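PDB 1O89: probable acrylyl-CoA reductase AcuI from Escherichia coli, which probably catalyses the NADPH-dependent reduction of acryloyl-CoA to propanoyl-CoA and forms a homodimer. Local coordinates for residues D50-D64 with P82-D95. Numbering follows the deposited sequence.
Sequences DVTVDVHWSSLNYKD and PGIDFAGTVRTSED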
ATOM      1  N   ASP A  50      10.218 -13.712  31.169  1.00 67.76           N
ATOM      2  CA  ASP A  50      11.267 -13.190  32.059  1.00 70.71           C
ATOM      3  C   ASP A  50      10.861 -11.916  32.816  1.00 68.11           C
ATOM      4  O   ASP A  50      11.657 -11.366  33.566  1.00 70.95           O
ATOM      5  CB  ASP A  50      12.598 -12.978  31.306  1.00 75.32           C
ATOM      6  CG  ASP A  50      12.428 -12.278  29.973  1.00 74.76           C
ATOM      7  OD1 ASP A  50      11.448 -11.523  29.805  1.00 70.91           O
ATOM      8  OD2 ASP A  50      13.230 -12.429  29.027  1.00 79.55           O
ATOM      9  N   VAL A  51       9.628 -11.455  32.632  1.00 63.02           N
ATOM     10  CA  VAL A  51       9.108 -10.325  33.397  1.00 60.90           C
ATOM     11  C   VAL A  51       7.720 -10.660  33.909  1.00 57.48           C
ATOM     12  O   VAL A  51       6.823 -10.998  33.128  1.00 54.57           O
ATOM     13  CB  VAL A  51       9.040  -9.021  32.569  1.00 59.67           C
ATOM     14  CG1 VAL A  51       8.689  -7.836  33.467  1.00 59.13           C
ATOM     15  CG2 VAL A  51      10.356  -8.768  31.843  1.00 63.51           C
ATOM     16  N   THR A  52       7.557 -10.580  35.226  1.00 58.08           N
ATOM     17  CA  THR A  52       6.251 -10.685  35.859  1.00 56.09           C
ATOM     18  C   THR A  52       5.757  -9.292  36.256  1.00 55.19           C
ATOM     19  O   THR A  52       6.501  -8.514  36.848  1.00 57.45           O
ATOM     20  CB  THR A  52       6.327 -11.620  37.071  1.00 58.26           C
ATOM     21  OG1 THR A  52       6.798 -12.896  36.643  1.00 59.45           O
ATOM     22  CG2 THR A  52       4.941 -11.922  37.638  1.00 56.69           C
ATOM     23  N   VAL A  53       4.509  -8.991  35.907  1.00 52.24           N
ATOM     24  CA  VAL A  53       3.897  -7.690  36.165  1.00 51.74           C
ATOM     25  C   VAL A  53       2.679  -7.846  37.095  1.00 51.44           C
ATOM     26  O   VAL A  53       1.822  -8.717  36.882  1.00 49.53           O
ATOM     27  CB  VAL A  53       3.442  -7.019  34.844  1.00 49.34           C
ATOM     28  CG1 VAL A  53       2.854  -5.638  35.103  1.00 48.65           C
ATOM     29  CG2 VAL A  53       4.598  -6.934  33.850  1.00 50.21           C
ATOM     30  N   ASP A  54       2.657  -7.027  38.150  1.00 53.42           N
ATOM     31  CA  ASP A  54       1.477  -6.797  38.992  1.00 53.45           C
ATOM     32  C   ASP A  54       0.512  -5.882  38.249  1.00 51.53           C
ATOM     33  O   ASP A  54       0.743  -4.682  38.129  1.00 51.80           O
ATOM     34  CB  ASP A  54       1.862  -6.122  40.312  1.00 56.62           C
ATOM     35  CG  ASP A  54       2.605  -7.050  41.253  1.00 59.34           C
ATOM     36  OD1 ASP A  54       2.247  -8.242  41.334  1.00 59.37           O
ATOM     37  OD2 ASP A  54       3.565  -6.674  41.947  1.00 59.77           O
ATOM     38  N   VAL A  55      -0.557  -6.463  37.729  1.00 50.13           N
ATOM     39  CA  VAL A  55      -1.501  -5.737  36.903  1.00 48.35           C
ATOM     40  C   VAL A  55      -2.379  -4.882  37.800  1.00 49.64           C
ATOM     41  O   VAL A  55      -2.868  -5.318  38.855  1.00 51.52           O
ATOM     42  CB  VAL A  55      -2.336  -6.713  36.047  1.00 46.95           C
ATOM     43  CG1 VAL A  55      -3.335  -5.971  35.153  1.00 46.14           C
ATOM     44  CG2 VAL A  55      -1.417  -7.560  35.207  1.00 46.87           C
ATOM     45  N   HIS A  56      -2.514  -3.625  37.418  1.00 49.72           N
ATOM     46  CA  HIS A  56      -3.340  -2.694  38.164  1.00 51.79           C
ATOM     47  C   HIS A  56      -4.607  -2.393  37.363  1.00 50.06           C
ATOM     48  O   HIS A  56      -5.684  -2.280  37.936  1.00 51.11           O
ATOM     49  CB  HIS A  56      -2.558  -1.410  38.427  1.00 53.85           C
ATOM     50  CG  HIS A  56      -1.377  -1.591  39.327  1.00 59.55           C
ATOM     51  ND1 HIS A  56      -1.400  -2.408  40.439  1.00 65.45           N
ATOM     52  CD2 HIS A  56      -0.148  -1.018  39.308  1.00 64.16           C
ATOM     53  CE1 HIS A  56      -0.234  -2.341  41.059  1.00 68.50           C
ATOM     54  NE2 HIS A  56       0.545  -1.505  40.392  1.00 68.43           N
ATOM     55  N   TRP A  57      -4.452  -2.238  36.047  1.00 48.07           N
ATOM     56  CA  TRP A  57      -5.562  -1.971  35.122  1.00 47.60           C
ATOM     57  C   TRP A  57      -5.465  -2.833  33.874  1.00 46.56           C
ATOM     58  O   TRP A  57      -4.377  -3.030  33.320  1.00 46.37           O
ATOM     59  CB  TRP A  57      -5.585  -0.493  34.678  1.00 47.72           C
ATOM     60  CG  TRP A  57      -5.913   0.498  35.759  1.00 48.90           C
ATOM     61  CD1 TRP A  57      -5.022   1.236  36.488  1.00 48.38           C
ATOM     62  CD2 TRP A  57      -7.219   0.872  36.234  1.00 50.83           C
ATOM     63  NE1 TRP A  57      -5.688   2.031  37.387  1.00 51.31           N
ATOM     64  CE2 TRP A  57      -7.037   1.842  37.246  1.00 51.82           C
ATOM     65  CE3 TRP A  57      -8.527   0.499  35.895  1.00 51.65           C
ATOM     66  CZ2 TRP A  57      -8.106   2.425  37.943  1.00 55.67           C
ATOM     67  CZ3 TRP A  57      -9.597   1.088  36.583  1.00 53.94           C
ATOM     68  CH2 TRP A  57      -9.375   2.038  37.597  1.00 56.77           C
ATOM     69  N   SER A  58      -6.606  -3.335  33.425  1.00 47.39           N
ATOM     70  CA  SER A  58      -6.736  -3.941  32.098  1.00 46.98           C
ATOM     71  C   SER A  58      -8.003  -3.333  31.465  1.00 49.15           C
ATOM     72  O   SER A  58      -8.413  -2.224  31.851  1.00 50.39           O
ATOM     73  CB  SER A  58      -6.808  -5.467  32.219  1.00 46.76           C
ATOM     74  OG  SER A  58      -6.771  -6.130  30.950  1.00 45.94           O
ATOM     75  N   SER A  59      -8.615  -4.062  30.528  1.00 50.28           N
ATOM     76  CA  SER A  59      -9.757  -3.606  29.720  1.00 52.93           C
ATOM     77  C   SER A  59     -10.589  -4.772  29.213  1.00 53.26           C
ATOM     78  O   SER A  59     -10.139  -5.919  29.197  1.00 52.35           O
ATOM     79  CB  SER A  59      -9.302  -2.917  28.413  1.00 53.36           C
ATOM     80  OG  SER A  59      -8.133  -2.160  28.589  1.00 56.29           O
ATOM     81  N   LEU A  60     -11.775  -4.431  28.721  1.00 55.00           N
ATOM     82  CA  LEU A  60     -12.564  -5.321  27.901  1.00 56.53           C
ATOM     83  C   LEU A  60     -12.634  -4.744  26.491  1.00 58.09           C
ATOM     84  O   LEU A  60     -13.602  -4.073  26.142  1.00 60.25           O
ATOM     85  CB  LEU A  60     -13.975  -5.478  28.470  1.00 59.33           C
ATOM     86  CG  LEU A  60     -14.209  -6.321  29.725  1.00 58.78           C
ATOM     87  CD1 LEU A  60     -15.636  -6.832  29.729  1.00 62.26           C
ATOM     88  CD2 LEU A  60     -13.225  -7.499  29.863  1.00 56.36           C
ATOM     89  N   ASN A  61     -11.608  -5.001  25.676  1.00 56.93           N
ATOM     90  CA  ASN A  61     -11.712  -4.748  24.217  1.00 59.37           C
ATOM     91  C   ASN A  61     -12.744  -5.665  23.595  1.00 62.49           C
ATOM     92  O   ASN A  61     -13.198  -6.616  24.233  1.00 62.57           O
ATOM     93  CB  ASN A  61     -10.377  -4.948  23.503  1.00 57.83           C
ATOM     94  CG  ASN A  61      -9.463  -3.753  23.644  1.00 56.16           C
ATOM     95  OD1 ASN A  61      -9.624  -2.763  22.928  1.00 58.45           O
ATOM     96  ND2 ASN A  61      -8.499  -3.835  24.560  1.00 49.05           N
ATOM     97  N   TYR A  62     -13.124  -5.383  22.354  1.00 65.97           N
ATOM     98  CA  TYR A  62     -14.115  -6.211  21.679  1.00 70.02           C
ATOM     99  C   TYR A  62     -13.620  -7.659  21.584  1.00 69.07           C
ATOM    100  O   TYR A  62     -14.391  -8.593  21.791  1.00 70.65           O
ATOM    101  CB  TYR A  62     -14.470  -5.640  20.292  1.00 74.54           C
ATOM    102  CG  TYR A  62     -15.699  -6.257  19.667  1.00 80.11           C
ATOM    103  CD1 TYR A  62     -16.925  -6.253  20.336  1.00 83.05           C
ATOM    104  CD2 TYR A  62     -15.646  -6.838  18.401  1.00 85.35           C
ATOM    105  CE1 TYR A  62     -18.071  -6.812  19.763  1.00 88.71           C
ATOM    106  CE2 TYR A  62     -16.794  -7.407  17.813  1.00 91.01           C
ATOM    107  CZ  TYR A  62     -17.996  -7.388  18.508  1.00 92.74           C
ATOM    108  OH  TYR A  62     -19.121  -7.945  17.956  1.00 99.19           O
ATOM    109  N   LYS A  63     -12.330  -7.839  21.299  1.00 66.95           N
ATOM    110  CA  LYS A  63     -11.724  -9.181  21.240  1.00 66.68           C
ATOM    111  C   LYS A  63     -11.947  -9.957  22.544  1.00 64.30           C
ATOM    112  O   LYS A  63     -12.299 -11.138  22.510  1.00 65.63           O
ATOM    113  CB  LYS A  63     -10.214  -9.095  20.948  1.00 64.76           C
ATOM    114  CG  LYS A  63      -9.854  -8.635  19.524  1.00 69.21           C
ATOM    115  CD  LYS A  63      -8.685  -9.446  18.905  1.00 71.49           C
ATOM    116  CE  LYS A  63      -7.304  -8.828  19.225  1.00 69.13           C
ATOM    117  NZ  LYS A  63      -6.177  -9.432  18.419  1.00 70.17           N
ATOM    118  N   ASP A  64     -11.737  -9.274  23.680  1.00 60.85           N
ATOM    119  CA  ASP A  64     -11.924  -9.852  25.018  1.00 59.08           C
ATOM    120  C   ASP A  64     -13.381 -10.189  25.315  1.00 62.11           C
ATOM    121  O   ASP A  64     -13.665 -11.154  26.031  1.00 62.16           O
ATOM    122  CB  ASP A  64     -11.431  -8.894  26.114  1.00 55.89           C
ATOM    123  CG  ASP A  64      -9.996  -8.467  25.925  1.00 53.98           C
ATOM    124  OD1 ASP A  64      -9.138  -9.353  25.771  1.00 56.14           O
ATOM    125  OD2 ASP A  64      -9.617  -7.274  25.938  1.00 53.99           O
ATOM    126  N   PRO A  82      -7.975 -13.897  29.439  1.00 46.12           N
ATOM    127  CA  PRO A  82      -8.104 -12.876  28.401  1.00 46.21           C
ATOM    128  C   PRO A  82      -7.534 -11.529  28.852  1.00 44.65           C
ATOM    129  O   PRO A  82      -6.962 -11.412  29.936  1.00 43.12           O
ATOM    130  CB  PRO A  82      -9.609 -12.792  28.183  1.00 48.38           C
ATOM    131  CG  PRO A  82     -10.202 -13.165  29.499  1.00 49.20           C
ATOM    132  CD  PRO A  82      -9.233 -14.092  30.174  1.00 47.78           C
ATOM    133  N   GLY A  83      -7.688 -10.523  28.008  1.00 45.91           N
ATOM    134  CA  GLY A  83      -7.158  -9.180  28.255  1.00 44.69           C
ATOM    135  C   GLY A  83      -5.958  -8.923  27.364  1.00 44.59           C
ATOM    136  O   GLY A  83      -4.831  -9.218  27.754  1.00 43.85           O
ATOM    137  N   ILE A  84      -6.195  -8.386  26.167  1.00 46.24           N
ATOM    138  CA  ILE A  84      -5.098  -8.099  25.250  1.00 46.96           C
ATOM    139  C   ILE A  84      -4.267  -6.907  25.670  1.00 45.99           C
ATOM    140  O   ILE A  84      -3.154  -6.747  25.184  1.00 47.02           O
ATOM    141  CB  ILE A  84      -5.583  -7.925  23.776  1.00 49.93           C
ATOM    142  CG1 ILE A  84      -6.520  -6.717  23.616  1.00 49.82           C
ATOM    143  CG2 ILE A  84      -6.253  -9.212  23.287  1.00 52.20           C
ATOM    144  CD1 ILE A  84      -6.966  -6.485  22.168  1.00 52.34           C
ATOM    145  N   ASP A  85      -4.810  -6.066  26.546  1.00 45.49           N
ATOM    146  CA  ASP A  85      -4.080  -4.920  27.091  1.00 45.05           C
ATOM    147  C   ASP A  85      -3.943  -5.038  28.608  1.00 43.65           C
ATOM    148  O   ASP A  85      -4.873  -5.476  29.280  1.00 43.49           O
ATOM    149  CB  ASP A  85      -4.857  -3.623  26.869  1.00 46.11           C
ATOM    150  CG  ASP A  85      -5.178  -3.344  25.429  1.00 47.52           C
ATOM    151  OD1 ASP A  85      -4.595  -3.962  24.497  1.00 48.05           O
ATOM    152  OD2 ASP A  85      -6.034  -2.475  25.150  1.00 47.42           O
ATOM    153  N   PHE A  86      -2.797  -4.656  29.149  1.00 42.96           N
ATOM    154  CA  PHE A  86      -2.709  -4.393  30.578  1.00 42.33           C
ATOM    155  C   PHE A  86      -1.666  -3.335  30.895  1.00 42.62           C
ATOM    156  O   PHE A  86      -0.816  -3.031  30.082  1.00 42.79           O
ATOM    157  CB  PHE A  86      -2.466  -5.685  31.392  1.00 42.68           C
ATOM    158  CG  PHE A  86      -1.119  -6.339  31.164  1.00 42.83           C
ATOM    159  CD1 PHE A  86       0.028  -5.821  31.729  1.00 43.65           C
ATOM    160  CD2 PHE A  86      -1.019  -7.495  30.421  1.00 43.18           C
ATOM    161  CE1 PHE A  86       1.258  -6.441  31.530  1.00 45.20           C
ATOM    162  CE2 PHE A  86       0.208  -8.119  30.232  1.00 43.78           C
ATOM    163  CZ  PHE A  86       1.340  -7.589  30.787  1.00 44.64           C
ATOM    164  N   ALA A  87      -1.758  -2.773  32.091  1.00 42.92           N
ATOM    165  CA  ALA A  87      -0.736  -1.876  32.606  1.00 44.25           C
ATOM    166  C   ALA A  87      -0.624  -2.074  34.097  1.00 45.25           C
ATOM    167  O   ALA A  87      -1.618  -2.331  34.767  1.00 46.00           O
ATOM    168  CB  ALA A  87      -1.077  -0.421  32.288  1.00 44.53           C
ATOM    169  N   GLY A  88       0.586  -1.954  34.623  1.00 46.75           N
ATOM    170  CA  GLY A  88       0.780  -2.018  36.050  1.00 48.12           C
ATOM    171  C   GLY A  88       2.233  -1.852  36.413  1.00 50.97           C
ATOM    172  O   GLY A  88       2.943  -1.082  35.783  1.00 51.73           O
ATOM    173  N   THR A  89       2.655  -2.598  37.431  1.00 53.04           N
ATOM    174  CA  THR A  89       3.967  -2.488  38.070  1.00 56.83           C
ATOM    175  C   THR A  89       4.750  -3.790  37.907  1.00 57.39           C
ATOM    176  O   THR A  89       4.209  -4.863  38.145  1.00 56.14           O
ATOM    177  CB  THR A  89       3.752  -2.245  39.558  1.00 59.21           C
ATOM    178  OG1 THR A  89       3.365  -0.886  39.765  1.00 61.80           O
ATOM    179  CG2 THR A  89       5.027  -2.394  40.326  1.00 64.52           C
ATOM    180  N   VAL A  90       6.032  -3.685  37.566  1.00 59.47           N
ATOM    181  CA  VAL A  90       6.901  -4.850  37.457  1.00 60.88           C
ATOM    182  C   VAL A  90       7.118  -5.466  38.843  1.00 64.23           C
ATOM    183  O   VAL A  90       7.560  -4.795  39.763  1.00 67.37           O
ATOM    184  CB  VAL A  90       8.272  -4.477  36.821  1.00 63.35           C
ATOM    185  CG1 VAL A  90       9.248  -5.646  36.889  1.00 65.52           C
ATOM    186  CG2 VAL A  90       8.088  -4.025  35.371  1.00 61.05           C
ATOM    187  N   ARG A  91       6.781  -6.745  38.981  1.00 64.13           N
ATOM    188  CA  ARG A  91       7.015  -7.505  40.209  1.00 67.77           C
ATOM    189  C   ARG A  91       8.438  -8.064  40.229  1.00 71.62           C
ATOM    190  O   ARG A  91       9.226  -7.731  41.114  1.00 75.91           O
ATOM    191  CB  ARG A  91       5.991  -8.646  40.333  1.00 66.18           C
ATOM    192  CG  ARG A  91       6.298  -9.661  41.443  1.00 72.23           C
ATOM    193  CD  ARG A  91       5.263 -10.766  41.595  1.00 73.17           C
ATOM    194  NE  ARG A  91       4.120 -10.280  42.359  1.00 75.82           N
ATOM    195  CZ  ARG A  91       3.533 -10.914  43.369  1.00 79.77           C
ATOM    196  NH1 ARG A  91       3.966 -12.093  43.808  1.00 82.94           N
ATOM    197  NH2 ARG A  91       2.495 -10.336  43.962  1.00 81.02           N
ATOM    198  N   THR A  92       8.752  -8.932  39.270  1.00 70.45           N
ATOM    199  CA  THR A  92      10.103  -9.485  39.138  1.00 74.73           C
ATOM    200  C   THR A  92      10.560  -9.401  37.701  1.00 73.24           C
ATOM    201  O   THR A  92       9.742  -9.396  36.793  1.00 68.19           O
ATOM    202  CB  THR A  92      10.153 -10.962  39.584  1.00 76.51           C
ATOM    203  OG1 THR A  92       9.223 -11.195  40.644  1.00 77.24           O
ATOM    204  CG2 THR A  92      11.490 -11.293  40.212  1.00 83.30           C
ATOM    205  N   SER A  93      11.874  -9.366  37.503  1.00 77.60           N
ATOM    206  CA  SER A  93      12.445  -9.293  36.164  1.00 77.89           C
ATOM    207  C   SER A  93      13.842  -9.909  36.079  1.00 83.59           C
ATOM    208  O   SER A  93      14.700  -9.607  36.893  1.00 88.49           O
ATOM    209  CB  SER A  93      12.506  -7.834  35.703  1.00 77.23           C
ATOM    210  OG  SER A  93      12.976  -7.740  34.368  1.00 77.44           O
ATOM    211  N   GLU A  94      14.041 -10.793  35.104  1.00 83.85           N
ATOM    212  CA  GLU A  94      15.373 -11.232  34.688  1.00 89.84           C
ATOM    213  C   GLU A  94      15.849 -10.425  33.473  1.00 90.31           C
ATOM    214  O   GLU A  94      17.018 -10.486  33.116  1.00 96.00           O
ATOM    215  CB  GLU A  94      15.379 -12.724  34.333  1.00 90.58           C
ATOM    216  CG  GLU A  94      15.063 -13.674  35.487  1.00 92.21           C
ATOM    217  CD  GLU A  94      14.094 -14.777  35.084  1.00 89.54           C
ATOM    218  OE1 GLU A  94      14.544 -15.860  34.652  1.00 91.63           O
ATOM    219  OE2 GLU A  94      12.872 -14.549  35.188  1.00 87.55           O
ATOM    220  N   ASP A  95      14.936  -9.702  32.827  1.00 85.36           N
ATOM    221  CA  ASP A  95      15.290  -8.792  31.737  1.00 85.92           C
ATOM    222  C   ASP A  95      16.035  -7.572  32.323  1.00 89.26           C
ATOM    223  O   ASP A  95      15.465  -6.844  33.139  1.00 87.31           O
ATOM    224  CB  ASP A  95      14.018  -8.345  30.997  1.00 80.04           C
ATOM    225  CG  ASP A  95      14.311  -7.685  29.658  1.00 81.37           C
ATOM    226  OD1 ASP A  95      15.229  -6.840  29.587  1.00 83.93           O
ATOM    227  OD2 ASP A  95      13.663  -7.944  28.619  1.00 78.83           O
TER
HETATM  228  O   HOH W   1      12.639 -10.659  26.851  1.00 59.10           O
HETATM  229  O   HOH W   2      -7.728  -5.737  27.002  1.00 45.98           O
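D64 OD1 takes two backbone N-H groups from 82-95. I84 N reaches its syn lone pair at 3.1 Å, while G83 N, 2.9 Å from the same D64 OD1, comes from above the carboxylate plane. The other oxygen, D64 OD2, accepts N61 N on its anti lone pair and a water proton, so four bonds fix the carboxylate. That water also accepts from D85 N and N61 ND2. N61 ND2 gives a further bond to D85 OD2 (2.9 Å), nearly in the plane of its own amide but well above that of the carboxylate. D85 OD1 hydrogen-bonds T147 OG1.

S58 OG lies anti to the backbone N (chi1 -173°), which turns it to D85 O at 2.6 Å. From here strands 51-59 and 85-93 run antiparallel with classic bulges. At one, H56 N and W57 N both donate to A87 O. At the other, R91 N bonds T52 O and T92 N adds a weak bond. G88 CA makes a CA-H...O contact to D54 O at 3.4 Å. H56 NE2 lies 3.0 Å from T89 OG1 in a hydrogen bond at the ring edge, and D54 O sits over one ring face. R91 NE bridges to D54 OD1 (3.0 Å), and the carboxylate and guanidinium planes lie 79° apart; R91 NH1 has a second acid in E43. On the face with V51, V53 and V90, F86 CE1 packs on V53 CG1 at 4.0 Å.

The pair belongs to the GroES-like domain of this dehydrogenase family. Strand 51-59 also pairs with 122-125 and 340-343, and 85-93 with 103-107. Helix 62-69 follows after L60 and N61 and begins at the NADP(+)-binding Y62.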